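Local structure of YlqD protein (Synechococcus sp. WH 8102, 4DCI) at residues G7-I12 against S120-V125; R14-R19 against M133-V138; A20-T25 against L106-I111. The protein is of unknown function but folds as a mixed beta sheet carrying a long helical hairpin, and assembles with further copies of itself. One frame throughout, in Å; residues are numbered along the deposited sequence.

Contact 1: G7-I12 against S120-V125; sequences GTILTI and SCEIKV
Ile12 lays its branched side chain across that of Ile123 at about a right angle, CG2 of Ile12 lying 3.8 Å from CD1 of Ile123. Both belong to an antiparallel ladder between strands 10-21 and 111-123, in which Leu10 faces Ile123 and Ile12 faces Cys121 as hydrogen-bonded pairs, with Thr11 and Glu122 the non-hydrogen-bonded pair between them. On the face of Leu10, Ile12, Cys121 and Ile123, CG1 of Ile12 stands between its backbone N and carbonyl carbon (chi1 59°), which leaves CG2 turned to Ile123 and sets CG1 beside SG of Cys121. Leu129 of helix 129-132 touches both isoleucines, and Leu117 of the second subunit packs on Ile12. An alanine at Ile12 would remove both branches and is likely to leave a gap beside Ile123 and Leu129. On the reverse face Glu122 runs alongside Thr11, both side chains pointing the same way, while Thr11 OG1 is hydrogen-bonded to Ser120 OG of the second subunit. Past the ladder a water bridges the chains, donating to Thr8 O at 2.8 Å and accepting from Val125 N at 2.6 Å.

Contact 2: R14-R19 against M133-V138; sequences RPITVR and MQVAIV
Strands 14-19 and 136-138 run parallel, their axes 26° apart, and three backbone bonds join them: Thr17 N to Val135 O, Ile137 N to Thr17 O at 2.8 Å, and Arg19 N to Ile137 O. Thr17 thus both gives and takes, the pattern of a parallel ladder in which Thr17, Val18 and Arg19 stand beside Ala136, Ile137 and Val138. On the face of Thr17, Ala136 and Arg19, the Arg19 guanidinium lies flat over the Ala136 methyl, CB sitting 3.3 Å from its plane and beneath its centre. CG of Arg19 lies anti to the carbonyl carbon (chi1 -66°), and the chain extended from CG to NE carries the group back over the alanine. CB of Thr17 meets the same methyl at 3.7 Å. On the opposite face Ile16, Val18, Val135 and Ile137 pack together, CG1 of Val18 resting on CG1 of Ile137. Ile16 and Val135 lie side by side, pointing the same way, with CD1 of Ile16 3.8 Å from CB of Val135, whereas CG2 of Ile16 meets CG2 of Ile137 where those two chains cross at about a right angle. Arg14, the charged group at the edge of this packing, reaches past Val135, bringing NH1 close to its CG2; that same NH1 is hydrogen-bonded to Lys132 O at the end of helix 129-132. Met133, a selenomethionine, bends so that SE rests against CB of Arg14 at 4.1 Å and CE approaches CD of Pro15. Leu10 of the third subunit packs on Arg14, Val135 and Ile137. Strand 10-21 lies inside the sheet, with strand 111-123 antiparallel along its other edge, while strand 143-148 flanks 136-140 and reaches Arg19 through Glu148.

Contact 3: A20-T25 against L106-I111; sequences AVVTPT and LEMDQI
Val22 N gives a hydrogen bond of 2.7 Å to Gln110 O, and Val22 O takes one of 2.9 Å from Asp109 N. The two bonds fasten the end of strand 10-21 to a type II beta turn, Glu107 to Gln110, that leads from helix 69-104 into strand 111-123. Next to it, one residue back along the first chain and one residue on along the second, Val21 and Ile111 form an antiparallel non-hydrogen-bonded pair. The turn is steadied from within: Glu107 N donates to the side-chain OE1 of Gln110 in the plane of its amide carbonyl, nearly straight at 171°, while the backbone bond from Gln110 N to Glu107 O is weak. Val22 pushes its side chain into the turn. With CG1 anti to the backbone N (chi1 -178°), that methyl is directed at Glu107 O and CE of Met108, a selenomethionine, whereas CG2 faces Gln110 and touches CD1 of Leu106 at 4.0 Å. The side chains of Val22 and Met108 cross at about a right angle. The polar end of Asp109 turns to Arg140, to which OD1 is joined by a salt bridge.

Here the sheet hands over to the helical hairpin, most of which is predicted to be coiled coil. Thr23 holds the N-cap position of helix 24-60, its OG1 bonded to Trp26 N and also to Asp141, and Leu106 O is held by Lys27 of the same helix. Met108 is bent at chi2 and chi3, so its chain curls back over the first turn of that helix, where SE lies 3.5 Å from Pro24 N and 3.6 Å from Pro24 CD.

Strand 10-21 runs through all three contacts, from contact 1 at its start, through contact 2, to contact 3 at its end. The second segments return in the order 106-111, 120-125, 133-138, so contact 3 closes first and contacts 1 and 2 cross along the chain. Contacts 1 and 3 pair it with strand 111-123 or the turn before it, and contact 2 with strand 136-140, its other neighbour. Centres of successive contacts are 18 Å apart, those of contacts 1 and 3 36 Å. Contact 2 touches both others. Helices 24-60 and 69-104 leave and return at contact 3, so the hairpin projects from one end of the sheet, while other subunits meet the sheet at contacts 1 and 2.

Contact 1: G7-I12 against S120-V125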
# COMPACT_ATOMS: atom_id res chain seq x y z
N GLY B 7 28.29 -8.57 -23.27
CA GLY B 7 29.15 -7.84 -22.35
C GLY B 7 28.34 -7.02 -21.37
O GLY B 7 28.84 -6.62 -20.32
N THR B 8 27.07 -6.79 -21.73
CA THR B 8 26.14 -5.98 -20.96
C THR B 8 25.93 -6.56 -19.56
O THR B 8 25.52 -7.71 -19.42
CB THR B 8 24.79 -5.86 -21.69
OG1 THR B 8 25.04 -5.46 -23.05
CG2 THR B 8 23.88 -4.83 -21.01
N ILE B 9 26.23 -5.75 -18.55
CA ILE B 9 26.05 -6.14 -17.15
C ILE B 9 24.92 -5.32 -16.52
O ILE B 9 24.98 -4.09 -16.44
CB ILE B 9 27.37 -5.98 -16.35
CG1 ILE B 9 28.40 -7.01 -16.83
CG2 ILE B 9 27.14 -6.13 -14.85
CD1 ILE B 9 29.81 -6.77 -16.35
N LEU B 10 23.87 -6.02 -16.10
CA LEU B 10 22.73 -5.37 -15.46
C LEU B 10 22.80 -5.54 -13.96
O LEU B 10 23.30 -6.56 -13.47
CB LEU B 10 21.42 -5.95 -16.00
CG LEU B 10 21.15 -5.74 -17.50
CD1 LEU B 10 19.99 -6.61 -17.98
CD2 LEU B 10 20.88 -4.27 -17.81
N THR B 11 22.31 -4.55 -13.23
CA THR B 11 22.24 -4.63 -11.78
C THR B 11 20.78 -4.74 -11.37
O THR B 11 19.99 -3.85 -11.66
CB THR B 11 22.87 -3.41 -11.09
OG1 THR B 11 22.10 -2.25 -11.42
CG2 THR B 11 24.31 -3.19 -11.56
N ILE B 12 20.43 -5.84 -10.72
CA ILE B 12 19.06 -6.08 -10.28
C ILE B 12 19.02 -6.05 -8.77
O ILE B 12 20.06 -5.99 -8.12
CB ILE B 12 18.52 -7.45 -10.75
CG1 ILE B 12 19.39 -8.59 -10.22
CG2 ILE B 12 18.39 -7.48 -12.26
CD1 ILE B 12 18.76 -9.96 -10.33
N SER B 120 21.42 -6.07 -3.78
CA SER B 120 21.48 -5.89 -5.22
C SER B 120 22.69 -6.66 -5.72
O SER B 120 23.52 -7.07 -4.93
CB SER B 120 21.60 -4.40 -5.55
OG SER B 120 22.84 -3.90 -5.08
N CYS B 121 22.77 -6.87 -7.03
CA CYS B 121 23.88 -7.61 -7.64
C CYS B 121 23.85 -7.53 -9.17
O CYS B 121 22.87 -7.05 -9.77
CB CYS B 121 23.87 -9.07 -7.21
SG CYS B 121 22.51 -9.98 -7.98
N GLU B 122 24.91 -8.03 -9.80
CA GLU B 122 25.06 -7.92 -11.24
C GLU B 122 24.79 -9.26 -11.91
O GLU B 122 25.13 -10.31 -11.38
CB GLU B 122 26.46 -7.44 -11.58
CG GLU B 122 27.04 -6.53 -10.51
CD GLU B 122 28.00 -5.51 -11.07
OE1 GLU B 122 28.89 -5.89 -11.87
OE2 GLU B 122 27.85 -4.31 -10.71
N ILE B 123 24.15 -9.20 -13.06
CA ILE B 123 23.83 -10.37 -13.84
C ILE B 123 24.24 -10.15 -15.28
O ILE B 123 24.17 -9.03 -15.78
CB ILE B 123 22.33 -10.68 -13.80
CG1 ILE B 123 21.53 -9.43 -14.21
CG2 ILE B 123 21.94 -11.17 -12.42
CD1 ILE B 123 20.14 -9.70 -14.77
N LYS B 124 24.66 -11.22 -15.94
CA LYS B 124 25.02 -11.17 -17.35
C LYS B 124 24.58 -12.46 -18.00
O LYS B 124 24.28 -13.42 -17.31
CB LYS B 124 26.53 -10.95 -17.52
CG LYS B 124 27.40 -11.99 -16.84
CD LYS B 124 28.79 -11.44 -16.51
CE LYS B 124 29.61 -12.46 -15.73
NZ LYS B 124 29.01 -12.83 -14.42
N VAL B 125 24.54 -12.47 -19.32
CA VAL B 125 24.15 -13.65 -20.08
C VAL B 125 24.92 -14.85 -19.57
O VAL B 125 26.13 -14.77 -19.37
CB VAL B 125 24.43 -13.46 -21.57
CG1 VAL B 125 24.24 -14.76 -22.33
CG2 VAL B 125 23.52 -12.38 -22.14
O HOH W 1 25.33 -10.28 -20.54

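Contact 2: R14-R19 against M133-V138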
# COMPACT_ATOMS: atom_id res chain seq x y z
N ARG B 14 17.87 -8.06 -5.26
CA ARG B 14 17.71 -9.45 -4.78
C ARG B 14 17.72 -9.51 -3.26
O ARG B 14 18.42 -8.73 -2.61
CB ARG B 14 18.87 -10.31 -5.27
CG ARG B 14 20.11 -10.00 -4.46
CD ARG B 14 21.18 -11.05 -4.52
NE ARG B 14 22.43 -10.43 -4.10
CZ ARG B 14 23.63 -10.98 -4.26
NH1 ARG B 14 23.75 -12.17 -4.84
NH2 ARG B 14 24.70 -10.32 -3.85
N PRO B 15 17.02 -10.49 -2.68
CA PRO B 15 17.03 -10.62 -1.23
C PRO B 15 18.30 -11.33 -0.74
O PRO B 15 18.89 -12.13 -1.47
CB PRO B 15 15.82 -11.50 -0.99
CG PRO B 15 15.79 -12.41 -2.18
CD PRO B 15 16.32 -11.62 -3.33
N ILE B 16 18.71 -11.02 0.49
CA ILE B 16 19.79 -11.75 1.16
C ILE B 16 19.19 -12.42 2.39
O ILE B 16 18.39 -11.83 3.11
CB ILE B 16 20.96 -10.83 1.57
CG1 ILE B 16 21.67 -10.26 0.34
CG2 ILE B 16 21.99 -11.56 2.42
CD1 ILE B 16 22.02 -11.27 -0.72
N THR B 17 19.57 -13.68 2.63
CA THR B 17 19.08 -14.39 3.79
C THR B 17 20.06 -14.22 4.94
O THR B 17 21.26 -14.36 4.77
CB THR B 17 18.87 -15.88 3.47
OG1 THR B 17 17.86 -16.00 2.47
CG2 THR B 17 18.45 -16.65 4.72
N VAL B 18 19.53 -13.89 6.11
CA VAL B 18 20.35 -13.79 7.31
C VAL B 18 20.15 -15.06 8.13
O VAL B 18 19.02 -15.38 8.51
CB VAL B 18 19.99 -12.55 8.15
CG1 VAL B 18 21.10 -12.23 9.15
CG2 VAL B 18 19.76 -11.35 7.25
N ARG B 19 21.23 -15.79 8.37
CA ARG B 19 21.19 -16.93 9.29
C ARG B 19 21.96 -16.57 10.57
O ARG B 19 22.98 -15.88 10.50
CB ARG B 19 21.80 -18.17 8.64
CG ARG B 19 21.00 -18.71 7.46
CD ARG B 19 21.78 -19.76 6.68
NE ARG B 19 21.20 -19.96 5.35
CZ ARG B 19 21.86 -20.45 4.30
NH1 ARG B 19 23.14 -20.80 4.39
NH2 ARG B 19 21.24 -20.57 3.13
N MSE B 133 19.49 -15.25 -6.46
CA MSE B 133 18.50 -14.94 -5.42
C MSE B 133 18.71 -15.79 -4.15
O MSE B 133 17.81 -15.88 -3.32
CB MSE B 133 17.07 -15.16 -5.94
CG MSE B 133 16.83 -14.72 -7.37
SE MSE B 133 16.66 -12.79 -7.59
CE MSE B 133 14.78 -12.65 -7.08
N GLN B 134 19.87 -16.41 -4.01
CA GLN B 134 20.02 -17.42 -2.97
C GLN B 134 21.25 -17.26 -2.10
O GLN B 134 21.70 -18.21 -1.45
CB GLN B 134 19.97 -18.82 -3.57
CG GLN B 134 18.67 -19.09 -4.30
CD GLN B 134 18.41 -20.56 -4.55
OE1 GLN B 134 19.28 -21.30 -5.00
NE2 GLN B 134 17.18 -20.98 -4.27
N VAL B 135 21.79 -16.05 -2.07
CA VAL B 135 22.91 -15.77 -1.19
C VAL B 135 22.43 -15.60 0.26
O VAL B 135 21.39 -14.99 0.53
CB VAL B 135 23.68 -14.54 -1.68
CG1 VAL B 135 24.68 -14.06 -0.65
CG2 VAL B 135 24.40 -14.87 -2.98
N ALA B 136 23.18 -16.18 1.20
CA ALA B 136 22.90 -16.00 2.63
C ALA B 136 24.16 -15.60 3.39
O ALA B 136 25.26 -15.95 2.99
CB ALA B 136 22.30 -17.26 3.23
N ILE B 137 23.98 -14.86 4.49
CA ILE B 137 25.09 -14.54 5.39
C ILE B 137 24.85 -15.15 6.77
O ILE B 137 23.70 -15.29 7.21
CB ILE B 137 25.30 -13.02 5.50
CG1 ILE B 137 24.10 -12.35 6.17
CG2 ILE B 137 25.52 -12.42 4.13
CD1 ILE B 137 24.26 -10.85 6.33
N VAL B 138 25.93 -15.53 7.44
CA VAL B 138 25.87 -16.14 8.76
C VAL B 138 26.37 -15.15 9.81
O VAL B 138 27.51 -14.69 9.74
CB VAL B 138 26.67 -17.45 8.82
CG1 VAL B 138 26.63 -18.03 10.22
CG2 VAL B 138 26.13 -18.46 7.82

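Contact 3: A20-T25 against L106-I111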
# COMPACT_ATOMS: atom_id res chain seq x y z
N ALA B 20 21.48 -17.01 11.73
CA ALA B 20 22.18 -16.74 13.00
C ALA B 20 22.78 -17.98 13.62
O ALA B 20 22.16 -19.06 13.62
CB ALA B 20 21.26 -16.05 13.99
N VAL B 21 23.99 -17.83 14.13
CA VAL B 21 24.61 -18.86 14.95
C VAL B 21 23.93 -18.78 16.31
O VAL B 21 23.76 -17.69 16.87
CB VAL B 21 26.13 -18.64 15.09
CG1 VAL B 21 26.76 -19.73 15.94
CG2 VAL B 21 26.80 -18.62 13.73
N VAL B 22 23.52 -19.93 16.84
CA VAL B 22 22.87 -19.93 18.15
C VAL B 22 23.87 -19.63 19.27
O VAL B 22 24.81 -20.41 19.53
CB VAL B 22 22.07 -21.22 18.44
CG1 VAL B 22 21.39 -21.11 19.80
CG2 VAL B 22 21.02 -21.46 17.36
N THR B 23 23.68 -18.48 19.90
CA THR B 23 24.44 -18.06 21.06
C THR B 23 23.45 -17.82 22.19
O THR B 23 22.26 -17.66 21.93
CB THR B 23 25.19 -16.73 20.84
OG1 THR B 23 24.25 -15.65 20.76
CG2 THR B 23 26.04 -16.77 19.58
N PRO B 24 23.94 -17.78 23.44
CA PRO B 24 23.02 -17.50 24.53
C PRO B 24 22.40 -16.11 24.41
O PRO B 24 21.19 -15.96 24.58
CB PRO B 24 23.92 -17.59 25.77
CG PRO B 24 25.11 -18.38 25.34
CD PRO B 24 25.32 -17.97 23.92
N THR B 25 23.21 -15.10 24.09
CA THR B 25 22.68 -13.75 23.88
C THR B 25 21.54 -13.80 22.89
O THR B 25 20.51 -13.16 23.08
CB THR B 25 23.75 -12.78 23.36
OG1 THR B 25 24.69 -12.49 24.40
CG2 THR B 25 23.12 -11.47 22.90
N LEU B 106 16.52 -25.27 20.87
CA LEU B 106 17.77 -25.08 20.10
C LEU B 106 19.03 -25.18 20.95
O LEU B 106 19.05 -24.71 22.10
CB LEU B 106 17.78 -23.74 19.37
CG LEU B 106 16.95 -23.53 18.10
CD1 LEU B 106 17.13 -22.10 17.61
CD2 LEU B 106 17.33 -24.53 17.00
N GLU B 107 20.07 -25.77 20.37
CA GLU B 107 21.37 -25.91 21.03
C GLU B 107 22.35 -24.86 20.53
O GLU B 107 22.21 -24.35 19.42
CB GLU B 107 21.94 -27.31 20.79
CG GLU B 107 21.24 -28.41 21.57
CD GLU B 107 21.21 -29.74 20.82
OE1 GLU B 107 21.24 -29.72 19.57
OE2 GLU B 107 21.14 -30.79 21.48
N MSE B 108 23.34 -24.54 21.37
CA MSE B 108 24.41 -23.61 20.99
C MSE B 108 25.12 -24.07 19.72
O MSE B 108 25.26 -25.28 19.48
CB MSE B 108 25.43 -23.47 22.13
CG MSE B 108 24.89 -22.95 23.45
SE MSE B 108 23.95 -21.26 23.29
CE MSE B 108 22.13 -21.92 23.36
N ASP B 109 25.55 -23.10 18.92
CA ASP B 109 26.31 -23.36 17.69
C ASP B 109 25.51 -24.00 16.54
O ASP B 109 26.06 -24.29 15.48
CB ASP B 109 27.58 -24.15 17.98
CG ASP B 109 28.55 -23.40 18.87
OD1 ASP B 109 28.59 -22.15 18.79
OD2 ASP B 109 29.27 -24.05 19.65
N GLN B 110 24.21 -24.20 16.74
CA GLN B 110 23.32 -24.51 15.64
C GLN B 110 23.11 -23.25 14.80
O GLN B 110 23.34 -22.13 15.28
CB GLN B 110 21.98 -24.99 16.16
CG GLN B 110 21.83 -26.49 16.29
CD GLN B 110 20.42 -26.87 16.67
OE1 GLN B 110 20.04 -26.82 17.84
NE2 GLN B 110 19.63 -27.24 15.67
N ILE B 111 22.68 -23.43 13.56
CA ILE B 111 22.48 -22.29 12.66
C ILE B 111 21.04 -22.18 12.20
O ILE B 111 20.46 -23.15 11.72
CB ILE B 111 23.44 -22.35 11.46
CG1 ILE B 111 24.87 -22.08 11.94
CG2 ILE B 111 23.02 -21.35 10.39
CD1 ILE B 111 25.95 -22.32 10.90